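Local coordinates for protein diaminopropionate ammonia-lyase (Escherichia coli, PDB 4D9I) that uses pyridoxal 5'-phosphate to catalyse the alpha,beta-elimination of both L- and D-2,3-diaminopropionate, giving pyruvate and ammonia, at residues 80-91 with 197-206; 113-123 with 179-189. One frame throughout, in Å; residues are numbered along the deposited sequence.

Interaction 1: 80-91 with 197-206; sequences GGAYAIAQLLCE and KIPTWIMQGY
W201 and Q87 bring together the 81-91 part of helix 81-93 and helix 197-206 in this fold type II pyridoxal-phosphate enzyme; the axes of these segments approach to 7.6 Å, at 130° between N-to-C directions. One knobs-into-holes contact centres on W201, whose indole sits among A84, Q87, L88 and E91. Q87 lies flat over one indole face. Its CB sits 3.4 Å from the centroid of the W201 six-membered ring, nearly on the ring normal, a CH-pi contact. The bend at chi2 (-87°) lays the Q87 amide over the indole, planes 4° apart, with Q87 CD near W201 NE1. L88 CD2 meets the same indole at its edge, in plane, 3.8 Å from W201 CZ3, and also packs on I198 CD1. At the start of 80-91, G80 CA comes within 3.2 Å of I202 O; a CB on G80 would clash with I202 CG2 and Y206 CE1, consistent with glycine there letting the two backbones pass this closely. Y83 turns its ring edge to W201 O. At the exposed end, K197 and E91 reach for each other from opposite directions, and the salt bridge from K197 NZ takes the syn lone pair of E91 OE1 at 2.6 Å.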
loop_
_atom_site.group_PDB
_atom_site.type_symbol
_atom_site.label_atom_id
_atom_site.label_comp_id
_atom_site.label_asym_id
_atom_site.label_seq_id
_atom_site.Cartn_x
_atom_site.Cartn_y
_atom_site.Cartn_z
ATOM N N GLY B 80 -18.483 15.387 16.537
ATOM C CA GLY B 80 -18.834 16.780 16.807
ATOM C C GLY B 80 -20.236 17.097 16.326
ATOM O O GLY B 80 -21.099 17.548 17.103
ATOM N N GLY B 81 -20.467 16.835 15.039
ATOM C CA GLY B 81 -21.694 17.252 14.383
ATOM C C GLY B 81 -22.930 16.646 15.027
ATOM O O GLY B 81 -23.905 17.359 15.319
ATOM N N ALA B 82 -22.893 15.342 15.262
ATOM C CA ALA B 82 -24.028 14.672 15.898
ATOM C C ALA B 82 -24.297 15.169 17.314
ATOM O O ALA B 82 -25.458 15.281 17.718
ATOM C CB ALA B 82 -23.860 13.150 15.874
ATOM N N TYR B 83 -23.231 15.475 18.058
ATOM C CA TYR B 83 -23.366 15.976 19.432
ATOM C C TYR B 83 -24.055 17.341 19.430
ATOM O O TYR B 83 -24.979 17.579 20.210
ATOM C CB TYR B 83 -22.002 16.064 20.111
ATOM C CG TYR B 83 -22.032 16.257 21.618
ATOM C CD1 TYR B 83 -22.845 15.461 22.440
ATOM C CD2 TYR B 83 -21.195 17.193 22.230
ATOM C CE1 TYR B 83 -22.845 15.627 23.820
ATOM C CE2 TYR B 83 -21.178 17.351 23.609
ATOM C CZ TYR B 83 -22.004 16.570 24.393
ATOM O OH TYR B 83 -21.979 16.739 25.751
ATOM N N ALA B 84 -23.624 18.217 18.528
ATOM C CA ALA B 84 -24.238 19.517 18.393
ATOM C C ALA B 84 -25.698 19.424 17.968
ATOM O O ALA B 84 -26.553 20.145 18.492
ATOM C CB ALA B 84 -23.448 20.371 17.422
ATOM N N ILE B 85 -25.993 18.540 17.025
ATOM C CA ILE B 85 -27.360 18.381 16.538
ATOM C C ILE B 85 -28.308 17.877 17.643
ATOM O O ILE B 85 -29.452 18.361 17.796
ATOM C CB ILE B 85 -27.371 17.540 15.241
ATOM C CG1 ILE B 85 -26.959 18.458 14.076
ATOM C CG2 ILE B 85 -28.760 16.973 14.971
ATOM C CD1 ILE B 85 -26.044 17.808 13.072
ATOM N N ALA B 86 -27.822 16.923 18.427
ATOM C CA ALA B 86 -28.579 16.391 19.553
ATOM C C ALA B 86 -28.750 17.460 20.637
ATOM O O ALA B 86 -29.833 17.601 21.202
ATOM C CB ALA B 86 -27.881 15.153 20.118
ATOM N N GLN B 87 -27.684 18.212 20.925
ATOM C CA GLN B 87 -27.773 19.336 21.865
ATOM C C GLN B 87 -28.839 20.360 21.438
ATOM O O GLN B 87 -29.651 20.825 22.255
ATOM C CB GLN B 87 -26.416 20.030 22.028
ATOM C CG GLN B 87 -25.317 19.195 22.705
ATOM C CD GLN B 87 -25.335 19.304 24.222
ATOM O OE1 GLN B 87 -24.412 18.846 24.903
ATOM N NE2 GLN B 87 -26.362 19.906 24.751
ATOM N N LEU B 88 -28.839 20.706 20.152
ATOM C CA LEU B 88 -29.799 21.673 19.614
ATOM C C LEU B 88 -31.231 21.147 19.688
ATOM O O LEU B 88 -32.157 21.899 20.037
ATOM C CB LEU B 88 -29.442 22.056 18.165
ATOM C CG LEU B 88 -28.234 22.972 17.880
ATOM C CD1 LEU B 88 -27.780 22.821 16.425
ATOM C CD2 LEU B 88 -28.525 24.434 18.199
ATOM N N LEU B 89 -31.418 19.862 19.374
ATOM C CA LEU B 89 -32.745 19.263 19.442
ATOM C C LEU B 89 -33.243 19.214 20.897
ATOM O O LEU B 89 -34.392 19.602 21.186
ATOM C CB LEU B 89 -32.786 17.883 18.781
ATOM C CG LEU B 89 -34.207 17.470 18.381
ATOM C CD1 LEU B 89 -34.740 18.394 17.283
ATOM C CD2 LEU B 89 -34.312 16.007 17.965
ATOM N N CYS B 90 -32.373 18.794 21.814
ATOM C CA CYS B 90 -32.726 18.768 23.237
ATOM C C CYS B 90 -33.105 20.149 23.766
ATOM O O CYS B 90 -34.070 20.293 24.531
ATOM C CB CYS B 90 -31.612 18.139 24.064
ATOM S SG CYS B 90 -31.547 16.346 23.820
ATOM N N GLU B 91 -32.350 21.157 23.336
ATOM C CA GLU B 91 -32.635 22.546 23.687
ATOM C C GLU B 91 -34.030 22.991 23.205
ATOM O O GLU B 91 -34.798 23.579 23.967
ATOM C CB GLU B 91 -31.551 23.458 23.124
ATOM C CG GLU B 91 -31.318 24.725 23.933
ATOM C CD GLU B 91 -29.994 25.379 23.572
ATOM O OE1 GLU B 91 -29.890 25.876 22.426
ATOM O OE2 GLU B 91 -29.063 25.378 24.420
ATOM N N LYS B 197 -21.847 28.849 20.163
ATOM C CA LYS B 197 -22.476 27.765 20.923
ATOM C C LYS B 197 -22.316 26.408 20.221
ATOM O O LYS B 197 -21.866 25.426 20.820
ATOM C CB LYS B 197 -23.943 28.094 21.147
ATOM C CG LYS B 197 -24.703 27.128 22.052
ATOM C CD LYS B 197 -26.159 27.562 22.192
ATOM C CE LYS B 197 -26.946 27.171 20.940
ATOM N NZ LYS B 197 -28.392 27.537 21.047
ATOM N N ILE B 198 -22.686 26.380 18.944
ATOM C CA ILE B 198 -22.624 25.167 18.139
ATOM C C ILE B 198 -21.176 24.656 17.948
ATOM O O ILE B 198 -20.896 23.510 18.275
ATOM C CB ILE B 198 -23.441 25.314 16.819
ATOM C CG1 ILE B 198 -24.940 25.334 17.143
ATOM C CG2 ILE B 198 -23.098 24.186 15.825
ATOM C CD1 ILE B 198 -25.819 26.039 16.120
ATOM N N PRO B 199 -20.237 25.507 17.468
ATOM C CA PRO B 199 -18.838 25.015 17.364
ATOM C C PRO B 199 -18.195 24.570 18.688
ATOM O O PRO B 199 -17.343 23.706 18.686
ATOM C CB PRO B 199 -18.059 26.224 16.813
ATOM C CG PRO B 199 -18.982 27.367 16.840
ATOM C CD PRO B 199 -20.390 26.851 16.885
ATOM N N THR B 200 -18.582 25.175 19.809
ATOM C CA THR B 200 -18.165 24.675 21.110
ATOM C C THR B 200 -18.620 23.218 21.305
ATOM O O THR B 200 -17.807 22.357 21.677
ATOM C CB THR B 200 -18.688 25.585 22.245
ATOM O OG1 THR B 200 -18.111 26.891 22.096
ATOM C CG2 THR B 200 -18.306 25.030 23.615
ATOM N N TRP B 201 -19.895 22.928 21.030
ATOM C CA TRP B 201 -20.382 21.553 21.182
ATOM C C TRP B 201 -19.630 20.610 20.287
ATOM O O TRP B 201 -19.292 19.484 20.688
ATOM C CB TRP B 201 -21.867 21.440 20.886
ATOM C CG TRP B 201 -22.783 21.929 21.989
ATOM C CD1 TRP B 201 -22.595 21.820 23.359
ATOM C CD2 TRP B 201 -24.089 22.578 21.834
ATOM N NE1 TRP B 201 -23.654 22.365 24.045
ATOM C CE2 TRP B 201 -24.590 22.824 23.187
ATOM C CE3 TRP B 201 -24.872 22.960 20.745
ATOM C CZ2 TRP B 201 -25.814 23.442 23.418
ATOM C CZ3 TRP B 201 -26.103 23.580 20.994
ATOM C CH2 TRP B 201 -26.563 23.808 22.299
ATOM N N ILE B 202 -19.382 21.057 19.061
ATOM C CA ILE B 202 -18.670 20.244 18.076
ATOM C C ILE B 202 -17.272 19.870 18.573
ATOM O O ILE B 202 -16.854 18.721 18.457
ATOM C CB ILE B 202 -18.609 20.933 16.701
ATOM C CG1 ILE B 202 -20.000 20.930 16.061
ATOM C CG2 ILE B 202 -17.601 20.233 15.790
ATOM C CD1 ILE B 202 -20.160 21.877 14.885
ATOM N N MET B 203 -16.569 20.843 19.157
ATOM C CA MET B 203 -15.209 20.627 19.635
ATOM C C MET B 203 -15.158 19.745 20.859
ATOM O O MET B 203 -14.248 18.926 21.009
ATOM C CB MET B 203 -14.535 21.959 19.943
ATOM C CG MET B 203 -14.166 22.702 18.677
ATOM S SD MET B 203 -13.735 24.402 19.047
ATOM C CE MET B 203 -12.156 24.152 19.874
ATOM N N GLN B 204 -16.141 19.907 21.733
ATOM C CA GLN B 204 -16.279 19.018 22.869
ATOM C C GLN B 204 -16.588 17.586 22.407
ATOM O O GLN B 204 -16.018 16.619 22.931
ATOM C CB GLN B 204 -17.352 19.542 23.813
ATOM C CG GLN B 204 -16.976 20.866 24.467
ATOM C CD GLN B 204 -18.101 21.486 25.290
ATOM O OE1 GLN B 204 -19.271 21.296 25.005
ATOM N NE2 GLN B 204 -17.736 22.245 26.311
ATOM N N GLY B 205 -17.474 17.450 21.419
ATOM C CA GLY B 205 -17.816 16.147 20.904
ATOM C C GLY B 205 -16.591 15.458 20.321
ATOM O O GLY B 205 -16.388 14.252 20.523
ATOM N N TYR B 206 -15.759 16.222 19.610
ATOM C CA TYR B 206 -14.534 15.676 18.987
ATOM C C TYR B 206 -13.612 15.021 20.014
ATOM O O TYR B 206 -12.848 14.108 19.691
ATOM C CB TYR B 206 -13.721 16.783 18.309
ATOM C CG TYR B 206 -14.269 17.335 17.014
ATOM C CD1 TYR B 206 -15.254 16.646 16.270
ATOM C CD2 TYR B 206 -13.771 18.527 16.508
ATOM C CE1 TYR B 206 -15.718 17.152 15.066
ATOM C CE2 TYR B 206 -14.223 19.041 15.307
ATOM C CZ TYR B 206 -15.207 18.362 14.605
ATOM O OH TYR B 206 -15.646 18.887 13.420
#

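Interaction 2: 113-123 with 179-189; sequences MTFATTTDGNH and AQQHGWEVVQD. With TRS (2-amino-2-hydroxymethyl-propane-1,3-diol), chain D.
Parallel strands 114-118 and 185-186 pair at one border of the four-stranded sheet of this pyridoxal-phosphate enzyme, F115 bridging to E185 and A116 to V186. Backbone bonds alternate in the parallel manner: E185 N to T114 O, A116 N to E185 O and V187 N to A116 O. Before the paired residues, T114 lays CG2 over the indole of W184, 3.5 Å from the centroid of its five-membered ring, while A116 CB packs against W184 CE3. Beyond them, side chains take over the pairing. Q188, bent at chi2 (-57°), grips T118 twice: OE1 receives T118 N at 2.6 Å on an in-plane lone pair, and NE2 donates to T118 O at 3.1 Å. V187 O accepts two bonds, from T117 OG1 and from H123 NE2, each 2.8 Å; the histidine donates in its ring plane but from above the carbonyl plane. With CG anti to the backbone N (chi1 167°), the H123 ring reaches V187 O and stacks on the D189 carboxylate, planes 4° apart. An alanine replacing H123 is likely to deprive V187 O of one donor and would probably leave one face of D189 without its stacking partner. Two acids of these segments bind the Tris, also held by G288 O and A290 O: D189 OD2 accepts from its O3 at 2.8 Å, and OD1 of D120, the inferred proton acceptor for L-diaminopropionate, from its O2 at 2.5 Å.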
loop_
_atom_site.group_PDB
_atom_site.type_symbol
_atom_site.label_atom_id
_atom_site.label_comp_id
_atom_site.label_asym_id
_atom_site.label_seq_id
_atom_site.Cartn_x
_atom_site.Cartn_y
_atom_site.Cartn_z
ATOM N N MET B 113 -36.942 20.411 12.751
ATOM C CA MET B 113 -35.828 21.342 12.536
ATOM C C MET B 113 -35.171 21.075 11.177
ATOM O O MET B 113 -35.162 19.938 10.701
ATOM C CB MET B 113 -34.764 21.176 13.638
ATOM C CG MET B 113 -35.177 21.625 15.038
ATOM S SD MET B 113 -33.782 21.681 16.206
ATOM C CE MET B 113 -33.058 23.272 15.790
ATOM N N THR B 114 -34.625 22.125 10.564
ATOM C CA THR B 114 -33.827 21.997 9.351
ATOM C C THR B 114 -32.430 22.523 9.619
ATOM O O THR B 114 -32.250 23.696 9.966
ATOM C CB THR B 114 -34.471 22.735 8.166
ATOM O OG1 THR B 114 -35.790 22.226 7.975
ATOM C CG2 THR B 114 -33.664 22.523 6.891
ATOM N N PHE B 115 -31.451 21.635 9.497
ATOM C CA PHE B 115 -30.055 21.989 9.741
ATOM C C PHE B 115 -29.342 22.330 8.450
ATOM O O PHE B 115 -29.299 21.512 7.533
ATOM C CB PHE B 115 -29.328 20.846 10.450
ATOM C CG PHE B 115 -29.897 20.537 11.795
ATOM C CD1 PHE B 115 -29.738 21.434 12.843
ATOM C CD2 PHE B 115 -30.625 19.375 12.003
ATOM C CE1 PHE B 115 -30.277 21.168 14.092
ATOM C CE2 PHE B 115 -31.188 19.107 13.246
ATOM C CZ PHE B 115 -31.002 19.994 14.294
ATOM N N ALA B 116 -28.738 23.511 8.406
ATOM C CA ALA B 116 -28.107 24.009 7.179
ATOM C C ALA B 116 -26.598 24.142 7.355
ATOM O O ALA B 116 -26.117 24.677 8.361
ATOM C CB ALA B 116 -28.727 25.330 6.758
ATOM N N THR B 117 -25.851 23.644 6.370
ATOM C CA THR B 117 -24.426 23.475 6.541
ATOM C C THR B 117 -23.671 23.571 5.225
ATOM O O THR B 117 -24.140 23.072 4.211
ATOM C CB THR B 117 -24.170 22.096 7.191
ATOM O OG1 THR B 117 -24.723 22.103 8.517
ATOM C CG2 THR B 117 -22.695 21.768 7.259
ATOM N N THR B 118 -22.510 24.225 5.262
ATOM C CA THR B 118 -21.503 24.155 4.197
ATOM C C THR B 118 -20.369 23.202 4.591
ATOM O O THR B 118 -19.939 23.177 5.743
ATOM C CB THR B 118 -20.921 25.541 3.835
ATOM O OG1 THR B 118 -21.901 26.300 3.119
ATOM C CG2 THR B 118 -19.696 25.389 2.938
ATOM N N THR B 119 -19.893 22.424 3.619
ATOM C CA THR B 119 -18.872 21.427 3.853
ATOM C C THR B 119 -18.087 21.097 2.588
ATOM O O THR B 119 -18.583 21.248 1.464
ATOM C CB THR B 119 -19.477 20.110 4.368
ATOM O OG1 THR B 119 -18.421 19.261 4.864
ATOM C CG2 THR B 119 -20.256 19.395 3.243
ATOM N N ASP B 120 -16.862 20.628 2.773
ATOM C CA ASP B 120 -16.112 20.129 1.624
ATOM C C ASP B 120 -16.088 18.603 1.680
ATOM O O ASP B 120 -15.399 17.953 0.896
ATOM C CB ASP B 120 -14.709 20.742 1.577
ATOM C CG ASP B 120 -13.883 20.393 2.798
ATOM O OD1 ASP B 120 -12.735 20.885 2.901
ATOM O OD2 ASP B 120 -14.383 19.626 3.655
ATOM N N GLY B 121 -16.850 18.029 2.611
ATOM C CA GLY B 121 -16.885 16.585 2.743
ATOM C C GLY B 121 -17.439 16.019 4.029
ATOM O O GLY B 121 -18.629 15.707 4.103
ATOM N N ASN B 122 -16.586 15.887 5.042
ATOM C CA ASN B 122 -16.927 15.127 6.255
ATOM C C ASN B 122 -17.910 15.782 7.220
ATOM O O ASN B 122 -18.817 15.130 7.752
ATOM C CB ASN B 122 -15.650 14.745 6.999
ATOM C CG ASN B 122 -14.751 13.869 6.160
ATOM O OD1 ASN B 122 -15.234 13.019 5.415
ATOM N ND2 ASN B 122 -13.453 14.068 6.278
ATOM N N HIS B 123 -17.722 17.070 7.454
ATOM C CA HIS B 123 -18.565 17.761 8.412
ATOM C C HIS B 123 -20.027 17.696 8.045
ATOM O O HIS B 123 -20.876 17.387 8.899
ATOM C CB HIS B 123 -18.131 19.205 8.568
ATOM C CG HIS B 123 -19.146 20.050 9.305
ATOM N ND1 HIS B 123 -19.515 19.790 10.584
ATOM C CD2 HIS B 123 -19.904 21.152 8.886
ATOM C CE1 HIS B 123 -20.462 20.685 10.957
ATOM N NE2 HIS B 123 -20.696 21.516 9.916
ATOM N N ALA B 179 -30.350 30.202 5.225
ATOM C CA ALA B 179 -30.855 29.839 6.553
ATOM C C ALA B 179 -31.677 30.973 7.179
ATOM O O ALA B 179 -32.772 30.731 7.682
ATOM C CB ALA B 179 -29.713 29.432 7.471
ATOM N N GLN B 180 -31.151 32.197 7.145
ATOM C CA GLN B 180 -31.887 33.382 7.625
ATOM C C GLN B 180 -33.206 33.491 6.872
ATOM O O GLN B 180 -34.258 33.708 7.460
ATOM C CB GLN B 180 -31.055 34.655 7.429
ATOM C CG GLN B 180 -31.694 35.945 7.937
ATOM N N GLN B 181 -33.110 33.300 5.561
ATOM C CA GLN B 181 -34.221 33.402 4.628
ATOM C C GLN B 181 -35.334 32.384 4.904
ATOM O O GLN B 181 -36.510 32.691 4.733
ATOM C CB GLN B 181 -33.659 33.190 3.226
ATOM C CG GLN B 181 -34.535 33.630 2.082
ATOM C CD GLN B 181 -33.876 33.339 0.753
ATOM O OE1 GLN B 181 -34.448 32.654 -0.096
ATOM N NE2 GLN B 181 -32.658 33.846 0.569
ATOM N N HIS B 182 -34.952 31.184 5.342
ATOM C CA HIS B 182 -35.900 30.078 5.532
ATOM C C HIS B 182 -36.180 29.663 6.962
ATOM O O HIS B 182 -37.065 28.841 7.197
ATOM C CB HIS B 182 -35.437 28.850 4.759
ATOM C CG HIS B 182 -35.499 29.005 3.260
ATOM N ND1 HIS B 182 -34.392 29.040 2.487
ATOM C CD2 HIS B 182 -36.586 29.125 2.398
ATOM C CE1 HIS B 182 -34.750 29.180 1.197
ATOM N NE2 HIS B 182 -36.092 29.225 1.143
ATOM N N GLY B 183 -35.441 30.204 7.928
ATOM C CA GLY B 183 -35.565 29.757 9.313
ATOM C C GLY B 183 -34.818 28.449 9.587
ATOM O O GLY B 183 -35.209 27.671 10.458
ATOM N N TRP B 184 -33.744 28.198 8.843
ATOM C CA TRP B 184 -32.914 27.014 9.100
ATOM C C TRP B 184 -31.920 27.276 10.193
ATOM O O TRP B 184 -31.565 28.419 10.460
ATOM C CB TRP B 184 -32.209 26.541 7.829
ATOM C CG TRP B 184 -33.158 26.191 6.708
ATOM C CD1 TRP B 184 -34.516 25.889 6.801
ATOM C CD2 TRP B 184 -32.841 26.074 5.282
ATOM N NE1 TRP B 184 -35.034 25.595 5.573
ATOM C CE2 TRP B 184 -34.086 25.687 4.619
ATOM C CE3 TRP B 184 -31.688 26.233 4.519
ATOM C CZ2 TRP B 184 -34.161 25.493 3.246
ATOM C CZ3 TRP B 184 -31.771 26.033 3.134
ATOM C CH2 TRP B 184 -32.977 25.671 2.515
ATOM N N GLU B 185 -31.480 26.204 10.845
ATOM C CA GLU B 185 -30.439 26.274 11.847
ATOM C C GLU B 185 -29.083 25.968 11.212
ATOM O O GLU B 185 -28.816 24.832 10.781
ATOM C CB GLU B 185 -30.736 25.274 12.968
ATOM C CG GLU B 185 -29.823 25.414 14.176
ATOM C CD GLU B 185 -30.223 26.570 15.085
ATOM O OE1 GLU B 185 -31.421 26.789 15.268
ATOM O OE2 GLU B 185 -29.340 27.263 15.626
ATOM N N VAL B 186 -28.231 26.988 11.141
ATOM C CA VAL B 186 -26.863 26.839 10.640
ATOM C C VAL B 186 -26.006 26.012 11.602
ATOM O O VAL B 186 -25.897 26.352 12.789
ATOM C CB VAL B 186 -26.192 28.216 10.459
ATOM C CG1 VAL B 186 -24.733 28.066 10.062
ATOM C CG2 VAL B 186 -26.940 29.045 9.428
ATOM N N VAL B 187 -25.400 24.935 11.087
ATOM C CA VAL B 187 -24.460 24.124 11.873
ATOM C C VAL B 187 -23.095 24.089 11.174
ATOM O O VAL B 187 -22.888 23.305 10.244
ATOM C CB VAL B 187 -25.012 22.693 12.127
ATOM C CG1 VAL B 187 -24.048 21.877 12.986
ATOM C CG2 VAL B 187 -26.396 22.771 12.783
ATOM N N GLN B 188 -22.186 24.971 11.596
ATOM C CA GLN B 188 -20.812 25.016 11.049
ATOM C C GLN B 188 -19.809 24.666 12.119
ATOM O O GLN B 188 -20.006 24.995 13.288
ATOM C CB GLN B 188 -20.434 26.406 10.516
ATOM C CG GLN B 188 -21.117 26.833 9.231
ATOM C CD GLN B 188 -20.899 25.882 8.058
ATOM O OE1 GLN B 188 -21.816 25.651 7.281
ATOM N NE2 GLN B 188 -19.695 25.344 7.920
ATOM N N ASP B 189 -18.700 24.055 11.700
ATOM C CA ASP B 189 -17.657 23.635 12.629
ATOM C C ASP B 189 -16.592 24.698 12.869
ATOM O O ASP B 189 -15.480 24.402 13.261
ATOM C CB ASP B 189 -17.031 22.310 12.171
ATOM C CG ASP B 189 -16.444 22.374 10.747
ATOM O OD1 ASP B 189 -16.904 23.190 9.904
ATOM O OD2 ASP B 189 -15.550 21.540 10.471
HETATM C C TRS D . -12.841 22.316 7.505
HETATM C C1 TRS D . -13.604 23.321 8.372
HETATM C C2 TRS D . -13.201 22.403 6.023
HETATM C C3 TRS D . -13.160 20.950 8.071
HETATM N N TRS D . -11.377 22.552 7.612
HETATM O O1 TRS D . -13.362 24.640 7.885
HETATM O O2 TRS D . -12.208 21.711 5.239
HETATM O O3 TRS D . -14.572 20.737 8.001
HETATM O O HOH W 1 -35.022 24.863 11.660
HETATM O O HOH W 2 -17.044 22.707 7.204
#

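How the interactions relate
Interaction 2 is nested along the chain inside the loop closed by interaction 1, and their centres lie 13 Å apart. Helices 81-93 and 197-206 both pack against interaction 2, at the strands and at M113 just before one of them: I85 CG2 packs 3.7 Å from F115 CE2, L89 CD1 lies 3.6 Å from M113 SD, and I198 CD1 approaches V186 O at 3.3 Å. I202 CD1 likewise comes to 3.5 Å from Q188 O, on the way from strand 185-186 into helix 197-206. Toward the active site, interaction 2 supplies D120 and D189 to the Tris directly, whereas from interaction 1 the Y206 side chain is about 6 Å from the Tris and about 10 Å from the D120 side chain, nearest atoms.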